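Local coordinates for gamma-glutamyltransferase 1 Threonine peptidase. MEROPS family T03 (Pseudomonas nitroreducens, PDB 7D9E), which transfers gamma-glutamyl groups from glutathione and related peptides to amino acids or to water, as an N-terminal nucleophile enzyme, at residues D60-E65 and R69-M74; L89-P92 and R96-T99; L105-V108 and H112-L115; I134-D137 and P141-G144. All blocks are in the same frame, centred on the assembly; numbering follows the deposited sequence.

Contact 1: D60-E65 and R69-M74; sequences DANAIE and RMLSSM. With DON (6-diazenyl-5-oxo-L-norleucine), chain D.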
loop_
_atom_site.group_PDB
_atom_site.type_symbol
_atom_site.label_atom_id
_atom_site.label_comp_id
_atom_site.label_asym_id
_atom_site.label_seq_id
_atom_site.Cartn_x
_atom_site.Cartn_y
_atom_site.Cartn_z
ATOM N N ASP B 60 -17.788 6.584 12.183
ATOM C CA ASP B 60 -18.854 6.057 11.333
ATOM C C ASP B 60 -18.419 5.900 9.882
ATOM O O ASP B 60 -18.774 4.913 9.230
ATOM C CB ASP B 60 -20.078 6.969 11.408
ATOM N N ALA B 61 -17.663 6.865 9.343
ATOM C CA ALA B 61 -17.329 6.794 7.924
ATOM C C ALA B 61 -16.606 5.508 7.567
ATOM O O ALA B 61 -16.783 4.984 6.460
ATOM C CB ALA B 61 -16.469 7.989 7.509
ATOM N N ASN B 62 -15.786 4.971 8.479
ATOM C CA ASN B 62 -15.021 3.762 8.220
ATOM C C ASN B 62 -15.463 2.591 9.086
ATOM O O ASN B 62 -14.672 1.669 9.302
ATOM C CB ASN B 62 -13.523 4.058 8.393
ATOM C CG ASN B 62 -12.642 2.924 7.923
ATOM O OD1 ASN B 62 -12.888 2.295 6.893
ATOM N ND2 ASN B 62 -11.576 2.657 8.683
ATOM N N ALA B 63 -16.715 2.608 9.558
ATOM C CA ALA B 63 -17.289 1.474 10.265
ATOM C C ALA B 63 -17.526 0.309 9.310
ATOM O O ALA B 63 -17.684 0.490 8.092
ATOM C CB ALA B 63 -18.639 1.872 10.870
ATOM N N ILE B 64 -17.582 -0.903 9.882
ATOM C CA ILE B 64 -17.848 -2.099 9.090
ATOM C C ILE B 64 -19.265 -2.048 8.535
ATOM O O ILE B 64 -20.238 -1.820 9.270
ATOM C CB ILE B 64 -17.640 -3.366 9.942
ATOM C CG1 ILE B 64 -16.223 -3.399 10.514
ATOM C CG2 ILE B 64 -17.953 -4.622 9.130
ATOM C CD1 ILE B 64 -16.019 -4.456 11.611
ATOM N N GLU B 65 -19.398 -2.317 7.230
ATOM C CA GLU B 65 -20.709 -2.501 6.603
ATOM C C GLU B 65 -20.517 -3.556 5.523
ATOM O O GLU B 65 -19.458 -3.569 4.865
ATOM C CB GLU B 65 -21.215 -1.198 5.956
ATOM C CG GLU B 65 -21.426 -0.023 6.931
ATOM C CD GLU B 65 -21.960 1.239 6.243
ATOM O OE1 GLU B 65 -23.146 1.226 5.844
ATOM O OE2 GLU B 65 -21.220 2.248 6.134
ATOM N N ARG B 69 -15.641 -1.130 1.233
ATOM C CA ARG B 69 -14.193 -1.137 1.204
ATOM C C ARG B 69 -13.678 -0.431 2.445
ATOM O O ARG B 69 -14.158 0.647 2.810
ATOM C CB ARG B 69 -13.670 -0.450 -0.055
ATOM C CG ARG B 69 -13.963 -1.257 -1.292
ATOM C CD ARG B 69 -13.925 -0.403 -2.543
ATOM N NE ARG B 69 -13.428 -1.139 -3.702
ATOM C CZ ARG B 69 -14.181 -1.922 -4.473
ATOM N NH1 ARG B 69 -15.463 -2.100 -4.211
ATOM N NH2 ARG B 69 -13.631 -2.525 -5.511
ATOM N N MET B 70 -12.734 -1.058 3.107
ATOM C CA MET B 70 -12.087 -0.487 4.275
ATOM C C MET B 70 -11.051 0.553 3.899
ATOM O O MET B 70 -10.339 0.425 2.899
ATOM C CB MET B 70 -11.621 -1.658 5.152
ATOM C CG MET B 70 -10.518 -2.584 4.663
ATOM S SD MET B 70 -11.013 -3.640 3.249
ATOM C CE MET B 70 -12.227 -4.762 3.921
ATOM N N LEU B 71 -11.041 1.648 4.657
ATOM C CA LEU B 71 -10.113 2.746 4.391
ATOM C C LEU B 71 -8.677 2.241 4.355
ATOM O O LEU B 71 -8.267 1.428 5.175
ATOM C CB LEU B 71 -10.247 3.815 5.477
ATOM C CG LEU B 71 -9.483 5.125 5.237
ATOM C CD1 LEU B 71 -10.086 5.889 4.084
ATOM C CD2 LEU B 71 -9.484 5.977 6.484
ATOM N N SER B 72 -7.907 2.750 3.405
ATOM C CA SER B 72 -6.520 2.351 3.218
ATOM C C SER B 72 -5.622 3.569 3.333
ATOM O O SER B 72 -6.077 4.716 3.270
ATOM C CB SER B 72 -6.373 1.723 1.843
ATOM O OG SER B 72 -5.060 1.263 1.613
ATOM N N SER B 73 -4.333 3.291 3.510
ATOM C CA SER B 73 -3.302 4.306 3.355
ATOM C C SER B 73 -2.485 4.107 2.094
ATOM O O SER B 73 -1.578 4.900 1.832
ATOM C CB SER B 73 -2.368 4.299 4.565
ATOM O OG SER B 73 -3.082 4.554 5.780
ATOM N N MET B 74 -2.756 3.067 1.319
ATOM C CA MET B 74 -1.910 2.732 0.163
ATOM C C MET B 74 -2.071 3.838 -0.881
ATOM O O MET B 74 -3.180 4.303 -1.158
ATOM C CB MET B 74 -2.425 1.411 -0.373
ATOM C CG MET B 74 -1.911 0.200 0.417
ATOM S SD MET B 74 -2.292 -1.405 -0.303
ATOM C CE MET B 74 -4.036 -1.382 -0.507
HETATM O O DON D . -4.360 -0.720 3.265
HETATM C C DON D . -3.578 -0.261 4.259
HETATM O OXT DON D . -3.436 0.950 4.398
HETATM C CA DON D . -2.880 -1.389 4.995
HETATM N N DON D . -3.731 -2.552 5.116
HETATM C CB DON D . -1.558 -1.528 4.210
HETATM C C1E DON D . -0.764 -2.723 4.645
HETATM C C1D DON D . 0.606 -2.612 4.030
HETATM O O1J DON D . 0.916 -1.684 3.266
HETATM O O HOH W 1 -14.494 2.563 4.654
#

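Contact 2: L89-P92 and R96-T99; sequences LGTP and RIFT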
loop_
_atom_site.group_PDB
_atom_site.type_symbol
_atom_site.label_atom_id
_atom_site.label_comp_id
_atom_site.label_asym_id
_atom_site.label_seq_id
_atom_site.Cartn_x
_atom_site.Cartn_y
_atom_site.Cartn_z
ATOM N N LEU B 89 6.280 6.097 -8.036
ATOM C CA LEU B 89 6.712 5.647 -6.727
ATOM C C LEU B 89 5.547 5.154 -5.884
ATOM O O LEU B 89 4.389 5.491 -6.111
ATOM C CB LEU B 89 7.497 6.724 -5.961
ATOM C CG LEU B 89 6.731 7.882 -5.311
ATOM C CD1 LEU B 89 7.671 8.697 -4.414
ATOM C CD2 LEU B 89 6.102 8.805 -6.325
ATOM N N GLY B 90 5.908 4.360 -4.883
ATOM C CA GLY B 90 4.956 3.879 -3.898
ATOM C C GLY B 90 5.705 3.054 -2.882
ATOM O O GLY B 90 6.914 2.818 -3.010
ATOM N N THR B 91 4.986 2.611 -1.861
ATOM C CA THR B 91 5.644 1.946 -0.746
ATOM C C THR B 91 4.612 1.214 0.113
ATOM O O THR B 91 3.452 1.631 0.185
ATOM C CB THR B 91 6.408 2.964 0.123
ATOM O OG1 THR B 91 7.068 2.305 1.203
ATOM C CG2 THR B 91 5.492 4.035 0.701
ATOM N N PRO B 92 5.060 0.183 0.834
ATOM C CA PRO B 92 4.316 -0.352 1.980
ATOM C C PRO B 92 4.526 0.524 3.208
ATOM O O PRO B 92 5.276 1.500 3.194
ATOM C CB PRO B 92 4.972 -1.706 2.202
ATOM C CG PRO B 92 6.417 -1.513 1.752
ATOM C CD PRO B 92 6.279 -0.614 0.562
ATOM N N ARG B 96 2.101 4.725 7.607
ATOM C CA ARG B 96 3.261 5.519 7.247
ATOM C C ARG B 96 3.408 5.705 5.739
ATOM O O ARG B 96 4.329 6.375 5.294
ATOM C CB ARG B 96 4.549 4.849 7.722
ATOM C CG ARG B 96 4.772 4.678 9.244
ATOM C CD ARG B 96 3.638 4.136 10.052
ATOM N NE ARG B 96 4.146 3.805 11.388
ATOM C CZ ARG B 96 3.433 3.357 12.401
ATOM N NH1 ARG B 96 2.113 3.193 12.311
ATOM N NH2 ARG B 96 4.049 3.103 13.547
ATOM N N ILE B 97 2.539 5.113 4.937
ATOM C CA ILE B 97 2.778 5.079 3.496
ATOM C C ILE B 97 2.803 6.480 2.913
ATOM O O ILE B 97 3.710 6.827 2.154
ATOM C CB ILE B 97 1.723 4.202 2.798
ATOM C CG1 ILE B 97 1.985 2.725 3.066
ATOM C CG2 ILE B 97 1.708 4.518 1.275
ATOM C CD1 ILE B 97 0.890 1.801 2.604
ATOM N N PHE B 98 1.758 7.272 3.182
ATOM C CA PHE B 98 1.683 8.572 2.527
ATOM C C PHE B 98 2.635 9.569 3.167
ATOM O O PHE B 98 3.107 10.481 2.478
ATOM C CB PHE B 98 0.247 9.060 2.409
ATOM C CG PHE B 98 -0.538 9.051 3.679
ATOM C CD1 PHE B 98 -0.374 10.060 4.607
ATOM C CD2 PHE B 98 -1.479 8.052 3.909
ATOM C CE1 PHE B 98 -1.114 10.063 5.780
ATOM C CE2 PHE B 98 -2.248 8.059 5.073
ATOM C CZ PHE B 98 -2.056 9.074 6.004
ATOM N N THR B 99 2.963 9.421 4.458
ATOM C CA THR B 99 4.002 10.295 4.997
ATOM C C THR B 99 5.369 9.943 4.424
ATOM O O THR B 99 6.206 10.846 4.234
ATOM C CB THR B 99 4.035 10.306 6.528
ATOM O OG1 THR B 99 4.357 9.015 7.020
ATOM C CG2 THR B 99 2.703 10.823 7.110
#

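Contact 3: L105-V108 and H112-L115; sequences LNNV and HLPL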
loop_
_atom_site.group_PDB
_atom_site.type_symbol
_atom_site.label_atom_id
_atom_site.label_comp_id
_atom_site.label_asym_id
_atom_site.label_seq_id
_atom_site.Cartn_x
_atom_site.Cartn_y
_atom_site.Cartn_z
ATOM N N LEU B 105 9.022 12.815 -1.880
ATOM C CA LEU B 105 8.731 13.924 -2.789
ATOM C C LEU B 105 9.447 15.192 -2.346
ATOM O O LEU B 105 9.988 15.939 -3.178
ATOM C CB LEU B 105 7.222 14.162 -2.872
ATOM C CG LEU B 105 6.423 13.052 -3.540
ATOM C CD1 LEU B 105 4.926 13.334 -3.352
ATOM C CD2 LEU B 105 6.743 12.939 -5.011
ATOM N N ASN B 106 9.433 15.474 -1.039
ATOM C CA ASN B 106 10.168 16.639 -0.551
ATOM C C ASN B 106 11.654 16.520 -0.880
ATOM O O ASN B 106 12.288 17.497 -1.281
ATOM C CB ASN B 106 10.013 16.784 0.962
ATOM C CG ASN B 106 8.595 17.141 1.375
ATOM O OD1 ASN B 106 7.767 17.517 0.557
ATOM N ND2 ASN B 106 8.352 17.093 2.669
ATOM N N ASN B 107 12.211 15.323 -0.730
ATOM C CA ASN B 107 13.641 15.127 -0.974
ATOM C C ASN B 107 13.991 15.348 -2.437
ATOM O O ASN B 107 15.036 15.938 -2.749
ATOM C CB ASN B 107 13.999 13.709 -0.539
ATOM C CG ASN B 107 13.845 13.516 0.948
ATOM O OD1 ASN B 107 13.609 14.482 1.680
ATOM N ND2 ASN B 107 13.989 12.281 1.411
ATOM N N VAL B 108 13.137 14.875 -3.345
ATOM C CA VAL B 108 13.377 15.056 -4.774
ATOM C C VAL B 108 13.121 16.495 -5.203
ATOM O O VAL B 108 13.928 17.089 -5.921
ATOM C CB VAL B 108 12.505 14.071 -5.578
ATOM C CG1 VAL B 108 12.566 14.394 -7.061
ATOM C CG2 VAL B 108 12.914 12.638 -5.317
ATOM N N HIS B 112 16.181 18.579 -3.821
ATOM C CA HIS B 112 16.853 18.321 -5.092
ATOM C C HIS B 112 17.894 17.216 -4.961
ATOM O O HIS B 112 18.976 17.273 -5.555
ATOM C CB HIS B 112 17.384 19.612 -5.709
ATOM C CG HIS B 112 16.286 20.541 -6.131
ATOM N ND1 HIS B 112 16.082 21.776 -5.557
ATOM C CD2 HIS B 112 15.277 20.369 -7.020
ATOM C CE1 HIS B 112 15.022 22.345 -6.107
ATOM N NE2 HIS B 112 14.519 21.515 -7.001
ATOM N N LEU B 113 17.545 16.175 -4.182
ATOM C CA LEU B 113 18.469 15.072 -3.987
ATOM C C LEU B 113 18.401 14.095 -5.157
ATOM O O LEU B 113 17.336 13.908 -5.762
ATOM C CB LEU B 113 18.159 14.316 -2.705
ATOM C CG LEU B 113 18.410 15.062 -1.394
ATOM C CD1 LEU B 113 18.008 14.182 -0.224
ATOM C CD2 LEU B 113 19.871 15.471 -1.284
ATOM N N PRO B 114 19.522 13.450 -5.475
ATOM C CA PRO B 114 19.475 12.314 -6.397
ATOM C C PRO B 114 18.490 11.297 -5.855
ATOM O O PRO B 114 18.343 11.145 -4.639
ATOM C CB PRO B 114 20.903 11.764 -6.366
ATOM C CG PRO B 114 21.757 12.902 -5.850
ATOM C CD PRO B 114 20.859 13.623 -4.879
ATOM N N LEU B 115 17.815 10.605 -6.774
ATOM C CA LEU B 115 16.771 9.666 -6.387
ATOM C C LEU B 115 17.262 8.668 -5.345
ATOM O O LEU B 115 16.541 8.358 -4.387
ATOM C CB LEU B 115 16.243 8.920 -7.611
ATOM C CG LEU B 115 15.003 8.047 -7.371
ATOM C CD1 LEU B 115 13.815 8.834 -6.908
ATOM C CD2 LEU B 115 14.674 7.273 -8.631
HETATM O O HOH W 2 15.913 15.721 -7.329
#

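Contact 4: I134-D137 and P141-G144; sequences IYYD and PLTG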
loop_
_atom_site.group_PDB
_atom_site.type_symbol
_atom_site.label_atom_id
_atom_site.label_comp_id
_atom_site.label_asym_id
_atom_site.label_seq_id
_atom_site.Cartn_x
_atom_site.Cartn_y
_atom_site.Cartn_z
ATOM N N ILE B 134 6.819 10.338 17.775
ATOM C CA ILE B 134 7.459 10.218 16.474
ATOM C C ILE B 134 8.083 8.836 16.373
ATOM O O ILE B 134 8.876 8.431 17.238
ATOM C CB ILE B 134 8.524 11.308 16.257
ATOM C CG1 ILE B 134 7.897 12.697 16.324
ATOM C CG2 ILE B 134 9.202 11.114 14.895
ATOM C CD1 ILE B 134 8.917 13.829 16.392
ATOM N N TYR B 135 7.742 8.128 15.307
ATOM C CA TYR B 135 8.254 6.791 15.050
ATOM C C TYR B 135 9.460 6.861 14.127
ATOM O O TYR B 135 9.508 7.672 13.190
ATOM C CB TYR B 135 7.169 5.911 14.417
ATOM C CG TYR B 135 6.020 5.655 15.337
ATOM C CD1 TYR B 135 6.114 4.701 16.345
ATOM C CD2 TYR B 135 4.852 6.376 15.226
ATOM C CE1 TYR B 135 5.062 4.471 17.209
ATOM C CE2 TYR B 135 3.798 6.152 16.086
ATOM C CZ TYR B 135 3.914 5.200 17.073
ATOM O OH TYR B 135 2.863 4.985 17.932
ATOM N N TYR B 136 10.427 5.984 14.392
ATOM C CA TYR B 136 11.617 5.843 13.562
ATOM C C TYR B 136 11.880 4.352 13.385
ATOM O O TYR B 136 11.294 3.512 14.084
ATOM C CB TYR B 136 12.838 6.557 14.181
ATOM C CG TYR B 136 13.290 6.049 15.535
ATOM C CD1 TYR B 136 14.177 4.982 15.639
ATOM C CD2 TYR B 136 12.858 6.655 16.718
ATOM C CE1 TYR B 136 14.607 4.524 16.863
ATOM C CE2 TYR B 136 13.281 6.195 17.957
ATOM C CZ TYR B 136 14.157 5.131 18.022
ATOM O OH TYR B 136 14.595 4.668 19.250
ATOM N N ASP B 137 12.744 4.013 12.424
ATOM C CA ASP B 137 13.105 2.616 12.196
ATOM C C ASP B 137 14.561 2.352 12.579
ATOM O O ASP B 137 15.341 3.264 12.881
ATOM C CB ASP B 137 12.766 2.138 10.767
ATOM C CG ASP B 137 13.546 2.827 9.671
ATOM O OD1 ASP B 137 14.495 3.592 9.945
ATOM O OD2 ASP B 137 13.216 2.582 8.484
ATOM N N PRO B 141 17.785 5.229 12.702
ATOM C CA PRO B 141 17.119 5.669 13.930
ATOM C C PRO B 141 17.393 7.133 14.223
ATOM O O PRO B 141 18.404 7.701 13.798
ATOM C CB PRO B 141 17.733 4.772 15.008
ATOM C CG PRO B 141 19.054 4.358 14.445
ATOM C CD PRO B 141 18.835 4.227 12.962
ATOM N N LEU B 142 16.461 7.747 14.943
ATOM C CA LEU B 142 16.688 9.083 15.468
ATOM C C LEU B 142 17.704 9.015 16.597
ATOM O O LEU B 142 17.536 8.257 17.559
ATOM C CB LEU B 142 15.376 9.673 15.975
ATOM C CG LEU B 142 14.486 10.250 14.878
ATOM C CD1 LEU B 142 13.093 10.580 15.418
ATOM C CD2 LEU B 142 15.114 11.467 14.239
ATOM N N THR B 143 18.769 9.801 16.474
ATOM C CA THR B 143 19.832 9.788 17.461
ATOM C C THR B 143 20.445 11.176 17.550
ATOM O O THR B 143 20.149 12.069 16.745
ATOM C CB THR B 143 20.940 8.790 17.098
ATOM O OG1 THR B 143 21.588 9.225 15.897
ATOM C CG2 THR B 143 20.388 7.392 16.903
ATOM N N GLY B 144 21.322 11.344 18.538
ATOM C CA GLY B 144 22.161 12.520 18.613
ATOM C C GLY B 144 21.377 13.808 18.796
ATOM O O GLY B 144 20.321 13.847 19.429
#

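Contact 1: D60-E65 and R69-M74
The chi1 of Asn62, -170°, swings CG away from the backbone N and turns the amide so that OD1 reaches the main chain of Leu71. There OD1 takes the Leu71 N-H at 3.0 Å between Asn62 OD1 and Leu71 N; the bond is nearly straight at hydrogen (167°), although the donor stands 37° above the carbonyl plane. Leu71 CB sits beside the amide, 3.4 Å from Asn62 OD1, and the two side chains run roughly perpendicular. OD1 also accepts a hydrogen bond from a water, 2.8 Å from Asn62 OD1, whose other hydrogen goes to Arg69 O. The Asn62 ND2 end donates to Asp43 O, so the amide ties segment 69-74 to the loop of a ligand-binding aspartate. Further on, Ser72 OG accepts from Met74 N in an ST turn and donates to DON O, 2.7 Å from Ser72 OG. Ser73 N meets the other oxygen, DON OXT, also at 2.7 Å. Glu40, Asp43 and Asn21 hold the ligand too, while Arg69 NE pairs with Asp92 of the other chain. Two neutral donors, one hydroxyl and one peptide N-H, thus grip the DON carboxylate, and Asn62 acts from a second shell, probably helping to fix the backbone leading to Ser72 and Ser73.

Contact 2: L89-P92 and R96-T99
Thr91 and Pro92 pack against Ile97 where strand 84-90 leaves the antiparallel sheet and the chain turns through Gly93 and Gly94 of the ligand pocket, the link from a sheet strand to helix 97-109 within the Ntn-hydrolase fold. No hydrogen bond joins the two segments; the contact across them is one of van der Waals packing. Ile97 CG1 does most of the touching, lying 3.4 Å from Thr91 O and equally close to Pro92 C, so that an aliphatic branch rests on the Thr91-Pro92 main chain just past the strand. Its CG1 is anti to the carbonyl carbon (chi1 -74°), which leaves CG2 to meet the methyl of Thr91, 3.9 Å between Thr91 CG2 and Ile97 CG2. The same Thr91 methyl comes to 3.6 Å from Ile97 O, as the two side chains pass one another pointing opposite ways. Ile97 also touches DON, and Pro92 packs on the nucleophile Thr1, so this packing forms part of the pocket wall. Were Ile97 replaced by an alanine, the Thr91 and Pro92 peptides would probably lose their apolar support and DON one of its neighbours. Polar bonds stay within the 89-92 segment or run to other parts of the chain. Thr91 OG1 both accepts and donates: Asp166 N donates to it, and its own proton goes to a lone pair in the carbonyl plane of Pro92 O, 2.8 Å from Thr91 OG1.

Contact 3: L105-V108 and H112-L115
Val108 O, near the end of helix 97-109, is met by two groups: a water that donates to it, 2.8 Å from Val108 O, and the CA-H of His112, with His112 CA 3.3 Å from Val108 O. The same water gives its other hydrogen to Leu113 O and so bridges the helix end to the outgoing chain. The direct backbone bond lies one residue earlier, Leu113 N to Asn107 O at 2.9 Å; it is nearly straight at hydrogen (172°), with the donor tilted 21° from the carbonyl plane. His112 N is about as near to Asn107 O, but at an angle too poor for a bond. His112 CG lies anti to its carbonyl carbon (chi1 -67°), which swings the imidazole toward Val108, its CD2 3.7 Å from Val108 O in an oblique approach. Apolar groups fill in alongside: Leu113 CD1 reaches 4.0 Å from Asn107 CB, and Val108 CG2 meets Leu115 CD1 at 4.2 Å. The amide end of Asn107 works elsewhere, ND2 donating to Ala118 O in helix 115-120. Leu115 continues the apolar layer onto strands 84-90, 168-173 and 176-181, whereas Leu113 and Asn107 pack on Leu294 of the other chain. A positive-phi residue, His112, that reverses the chain and sends the next N-H back to a carbonyl of the last turns is typical of helix C-capping; the bond runs from residue i+6 back to i, one residue wider than the 6→1 bond of a Schellman motif. Pro114 then stands at the N-cap of helix 115-120.

Contact 4: I134-D137 and P141-G144
The Tyr136 ring has the backbone N of Leu142 over one face, 3.5 Å above its plane and displaced from the ring centre, with Tyr136 CG 3.6 Å from Leu142 N. Pro141 comes in obliquely by the CD1 corner, its CA 3.5 Å from Tyr136 CD1 and its CB nearly as close. On the other side of CG, Tyr136 CD2 lies 4.0 Å from Leu142 CB. Chi1 of 62° tucks the ring between its own N and carbonyl carbon, turning it onto the Pro141-Leu142 peptide. The contact spans the start of a beta-alpha-beta crossover: strand 133-136 leads through this loop into helix 144-153 and on to strand 156-159, which runs parallel beside it. A serine in place of Tyr136 would probably leave the Leu142 backbone N without the ring that covers it and Pro141 without its aromatic neighbour. Deeper in, Ile134 CG2 meets Leu142 CD1 at 4.0 Å, and Leu142 also packs on Ile300 of the other chain. Asp137 OD1 accepts from Ala140 N, while OD2 takes Met164 N and forms a salt bridge with Arg184.

Overall arrangement
Contacts 1 and 2 both contribute to the DON pocket, the first through Ser72, Ser73 and Met74, the second through Pro92 and Ile97. Their centres are 18 Å apart, yet they touch at that site, with Ser73 O 3.4 Å from Ile97 CG2. Contact 3 lies at the far end of helix 97-109, which contact 2 opens; their centres are 15 Å apart. Contacts 1 and 3 sit on opposite sides of the chain's centre, about 32 Å between centres. Contact 4 is not part of the pocket, but Tyr135 in its strand makes a cation-pi pair with Arg96 of contact 2, Arg96 NH2 being 3.7 Å from Tyr135 CG.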